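Local coordinates for segregation and condensation protein B (Mycobacterium tuberculosis, PDB 2Z99) that probably takes part in chromosome segregation and condensation during cell division, as a winged-helix subunit of the SMC-ScpA-ScpB complex, at residues A[14-17]-A[18-22]; A[25-28]-A[29-33]. One frame throughout, in Å; residues are numbered along the deposited sequence.

Contact 1 of 2, residues A[14-17]-A[18-22]; sequences DELK and RVLEA
Glu15 OE2 receives Arg18 NH1 at 2.7 Å in an i to i+3 salt bridge on the surface of helix 13-26, the first helix of the N-terminal winged-helix domain. The bond is bent, with an N-H...O angle of 134°, and NH1 meets the anti side of the carboxylate from somewhat outside its plane. The two flat groups are turned 29° against each other. Arg18 lies back along the helix because CG stands beside its own backbone N (chi1 -60°) and the chain runs extended from CG to NE. This lays the guanidinium with one face over Asp14 O, and brings CG to 3.0 Å from that oxygen. Glu15 OE1 pairs with Arg81 of the second subunit, while Arg18 NE donates to the Arg61 carbonyl there, so the bridge sits within the dimer contact and both residues of the bridge also have partners across it. Glu21 likewise reaches over, to Arg61, Ser63 and Gly64 of the second subunit; Lys17 NZ, 4.2 Å from Glu21 OE2, adds at most a loose attraction. The backbone keeps its helical bonds, among them Val19 N to Glu15 O at 3.0 Å. Another helix side is apolar and turns to helices 33-40 and 44-60: there Leu16 CD2 rests 4.0 Å from Leu20 CG.

Contact 2 of 2, residues A[25-28]-A[29-33]; sequences LVID and TPVTA
Ile27 and Val31 meet through their methyl groups, and this apolar pair carries the contact. Ile27 CG2 lies 3.3 Å from Val31 CG1, and Ile27 CD1 lies 3.4 Å from Val31 CG2, both closer than ordinary van der Waals distance, a tightness that may partly reflect the precision of the model. Ile27 sets its CG1 between the backbone N and the carbonyl carbon (chi1 63°), and its extended chi2 then carries CD1 on toward Thr29 and Val31. Contacts of carbon with backbone oxygen come next: Thr29 O faces the same isoleucine, 3.3 Å from CD1 and 3.5 Å from CB, so the chain bends round this side chain between residues 27 and 31. The stretch is the connection from helix 13-26 to helix 33-40 in the N-terminal winged-helix domain, and Thr32 stands at the N-cap of the second helix. Among the polar interactions, Thr29 OG1 gives Pro30 O a weak bond of 3.3 Å within the loop, and Thr32 OG1 makes another weak one to Asp34. Backbone bonding between Val31 and Trp74 ties the loop to strand 73-78, whose Arg75 and Tyr77 also touch Pro30. Ile27 also packs on Leu89 of the second subunit.

How the contacts relate
Contacts 1 and 2 follow each other along the chain, their centres about 14 Å apart, and share helix 13-26: contact 1 occupies its first turns, contact 2 the loop that follows its weakly bonded end and leads to helix 33-40. The first is partly buried, with leucines against helices 33-40 and 44-60, and Glu15, Arg18 and Glu21 bonded to the partner subunit; the second is a surface contact in which no touching residue is buried. Regular helical bonding and a salt bridge mark residues 14-22, whereas 25-33 combine closely set methyl groups with weak side-chain bonds and a backbone link to strand 73-78. Both reach the second subunit, contact 1 through ionic and hydrogen bonds as well as packing, contact 2 through packing.

Contact 1 of 2, residues A[14-17]-A[18-22]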
loop_
_atom_site.group_PDB
_atom_site.type_symbol
_atom_site.label_atom_id
_atom_site.label_comp_id
_atom_site.label_asym_id
_atom_site.label_seq_id
_atom_site.Cartn_x
_atom_site.Cartn_y
_atom_site.Cartn_z
ATOM N N ASP A 14 -17.880 -17.896 3.448
ATOM C CA ASP A 14 -17.788 -16.594 4.089
ATOM C C ASP A 14 -16.470 -16.337 4.816
ATOM O O ASP A 14 -16.018 -15.201 4.879
ATOM C CB ASP A 14 -18.972 -16.400 5.045
ATOM C CG ASP A 14 -20.227 -15.939 4.325
ATOM O OD1 ASP A 14 -20.233 -15.948 3.074
ATOM O OD2 ASP A 14 -21.202 -15.564 5.011
ATOM N N GLU A 15 -15.852 -17.368 5.369
ATOM C CA GLU A 15 -14.577 -17.163 6.049
ATOM C C GLU A 15 -13.456 -16.955 5.044
ATOM O O GLU A 15 -12.650 -16.052 5.186
ATOM C CB GLU A 15 -14.237 -18.346 6.953
ATOM C CG GLU A 15 -14.640 -18.122 8.379
ATOM C CD GLU A 15 -14.002 -16.880 8.967
ATOM O OE1 GLU A 15 -12.761 -16.863 9.108
ATOM O OE2 GLU A 15 -14.742 -15.918 9.282
ATOM N N LEU A 16 -13.421 -17.790 4.016
ATOM C CA LEU A 16 -12.396 -17.697 2.982
ATOM C C LEU A 16 -12.414 -16.299 2.374
ATOM O O LEU A 16 -11.360 -15.721 2.092
ATOM C CB LEU A 16 -12.658 -18.726 1.881
ATOM C CG LEU A 16 -11.468 -19.386 1.170
ATOM C CD1 LEU A 16 -11.701 -19.340 -0.336
ATOM C CD2 LEU A 16 -10.174 -18.701 1.538
ATOM N N LYS A 17 -13.613 -15.762 2.172
ATOM C CA LYS A 17 -13.756 -14.435 1.598
ATOM C C LYS A 17 -13.110 -13.402 2.517
ATOM O O LYS A 17 -12.446 -12.477 2.057
ATOM C CB LYS A 17 -15.236 -14.111 1.376
ATOM C CG LYS A 17 -15.501 -12.734 0.777
ATOM C CD LYS A 17 -16.761 -12.763 -0.090
ATOM C CE LYS A 17 -17.179 -11.378 -0.567
ATOM N NZ LYS A 17 -17.858 -10.596 0.505
ATOM N N ARG A 18 -13.293 -13.578 3.821
ATOM C CA ARG A 18 -12.723 -12.653 4.790
ATOM C C ARG A 18 -11.208 -12.692 4.743
ATOM O O ARG A 18 -10.562 -11.668 4.527
ATOM C CB ARG A 18 -13.201 -13.006 6.192
ATOM C CG ARG A 18 -14.703 -12.951 6.333
ATOM C CD ARG A 18 -15.119 -13.238 7.751
ATOM N NE ARG A 18 -16.539 -12.982 7.918
ATOM C CZ ARG A 18 -17.455 -13.928 8.098
ATOM N NH1 ARG A 18 -17.106 -15.209 8.145
ATOM N NH2 ARG A 18 -18.726 -13.582 8.222
ATOM N N VAL A 19 -10.637 -13.872 4.954
ATOM C CA VAL A 19 -9.197 -14.024 4.918
ATOM C C VAL A 19 -8.636 -13.392 3.636
ATOM O O VAL A 19 -7.686 -12.612 3.693
ATOM C CB VAL A 19 -8.799 -15.514 4.975
ATOM C CG1 VAL A 19 -7.292 -15.644 4.967
ATOM C CG2 VAL A 19 -9.363 -16.162 6.229
ATOM N N LEU A 20 -9.235 -13.694 2.485
ATOM C CA LEU A 20 -8.747 -13.141 1.229
ATOM C C LEU A 20 -8.811 -11.615 1.177
ATOM O O LEU A 20 -8.006 -10.981 0.486
ATOM C CB LEU A 20 -9.502 -13.739 0.035
ATOM C CG LEU A 20 -9.222 -15.227 -0.241
ATOM C CD1 LEU A 20 -9.973 -15.706 -1.496
ATOM C CD2 LEU A 20 -7.721 -15.428 -0.425
ATOM N N GLU A 21 -9.763 -11.029 1.895
ATOM C CA GLU A 21 -9.886 -9.577 1.921
ATOM C C GLU A 21 -8.696 -9.019 2.705
ATOM O O GLU A 21 -8.057 -8.070 2.288
ATOM C CB GLU A 21 -11.196 -9.135 2.607
ATOM C CG GLU A 21 -12.478 -9.459 1.842
ATOM C CD GLU A 21 -13.727 -8.941 2.542
ATOM O OE1 GLU A 21 -13.879 -9.170 3.763
ATOM O OE2 GLU A 21 -14.561 -8.306 1.865
ATOM N N ALA A 22 -8.414 -9.620 3.852
ATOM C CA ALA A 22 -7.309 -9.181 4.682
ATOM C C ALA A 22 -6.001 -9.249 3.899
ATOM O O ALA A 22 -5.213 -8.306 3.933
ATOM C CB ALA A 22 -7.219 -10.043 5.924
#

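Contact 2 of 2, residues A[25-28]-A[29-33]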
loop_
_atom_site.group_PDB
_atom_site.type_symbol
_atom_site.label_atom_id
_atom_site.label_comp_id
_atom_site.label_asym_id
_atom_site.label_seq_id
_atom_site.Cartn_x
_atom_site.Cartn_y
_atom_site.Cartn_z
ATOM N N LEU A 25 -5.349 -6.885 1.005
ATOM C CA LEU A 25 -5.152 -5.531 1.510
ATOM C C LEU A 25 -3.693 -5.180 1.761
ATOM O O LEU A 25 -3.233 -4.119 1.346
ATOM C CB LEU A 25 -5.949 -5.325 2.814
ATOM C CG LEU A 25 -5.894 -3.925 3.446
ATOM C CD1 LEU A 25 -6.783 -2.969 2.656
ATOM C CD2 LEU A 25 -6.342 -3.978 4.904
ATOM N N VAL A 26 -2.968 -6.081 2.418
ATOM C CA VAL A 26 -1.566 -5.857 2.766
ATOM C C VAL A 26 -0.503 -5.949 1.662
ATOM O O VAL A 26 0.636 -5.523 1.865
ATOM C CB VAL A 26 -1.120 -6.803 3.896
ATOM C CG1 VAL A 26 0.017 -6.172 4.647
ATOM C CG2 VAL A 26 -2.253 -7.078 4.840
ATOM N N ILE A 27 -0.854 -6.490 0.502
ATOM C CA ILE A 27 0.128 -6.631 -0.571
ATOM C C ILE A 27 0.392 -5.342 -1.337
ATOM O O ILE A 27 -0.519 -4.540 -1.561
ATOM C CB ILE A 27 -0.301 -7.706 -1.582
ATOM C CG1 ILE A 27 -1.601 -7.284 -2.262
ATOM C CG2 ILE A 27 -0.423 -9.044 -0.881
ATOM C CD1 ILE A 27 -2.068 -8.209 -3.332
ATOM N N ASP A 28 1.641 -5.151 -1.754
ATOM C CA ASP A 28 2.027 -3.961 -2.502
ATOM C C ASP A 28 2.319 -4.322 -3.960
ATOM O O ASP A 28 2.765 -3.483 -4.747
ATOM C CB ASP A 28 3.264 -3.324 -1.863
ATOM C CG ASP A 28 3.288 -1.808 -2.014
ATOM O OD1 ASP A 28 2.300 -1.139 -1.618
ATOM O OD2 ASP A 28 4.302 -1.284 -2.522
ATOM N N THR A 29 2.064 -5.577 -4.310
ATOM C CA THR A 29 2.284 -6.078 -5.667
ATOM C C THR A 29 1.301 -7.221 -5.854
ATOM O O THR A 29 0.860 -7.815 -4.885
ATOM C CB THR A 29 3.729 -6.651 -5.859
ATOM O OG1 THR A 29 3.831 -7.944 -5.243
ATOM C CG2 THR A 29 4.757 -5.738 -5.231
ATOM N N PRO A 30 0.946 -7.545 -7.101
ATOM C CA PRO A 30 0.005 -8.646 -7.300
ATOM C C PRO A 30 0.471 -9.912 -6.596
ATOM O O PRO A 30 1.675 -10.159 -6.475
ATOM C CB PRO A 30 -0.007 -8.820 -8.812
ATOM C CG PRO A 30 0.213 -7.429 -9.310
ATOM C CD PRO A 30 1.278 -6.891 -8.379
ATOM N N VAL A 31 -0.490 -10.688 -6.100
ATOM C CA VAL A 31 -0.209 -11.965 -5.459
ATOM C C VAL A 31 -0.785 -13.009 -6.390
ATOM O O VAL A 31 -1.626 -12.708 -7.246
ATOM C CB VAL A 31 -0.905 -12.151 -4.094
ATOM C CG1 VAL A 31 -0.051 -11.598 -2.998
ATOM C CG2 VAL A 31 -2.270 -11.490 -4.105
ATOM N N THR A 32 -0.342 -14.243 -6.226
ATOM C CA THR A 32 -0.825 -15.309 -7.074
ATOM C C THR A 32 -1.874 -16.124 -6.332
ATOM O O THR A 32 -1.870 -16.189 -5.102
ATOM C CB THR A 32 0.338 -16.224 -7.499
ATOM O OG1 THR A 32 -0.150 -17.227 -8.392
ATOM C CG2 THR A 32 0.965 -16.899 -6.287
ATOM N N ALA A 33 -2.781 -16.731 -7.085
ATOM C CA ALA A 33 -3.811 -17.565 -6.488
ATOM C C ALA A 33 -3.113 -18.618 -5.626
ATOM O O ALA A 33 -3.553 -18.920 -4.509
ATOM C CB ALA A 33 -4.627 -18.226 -7.571
#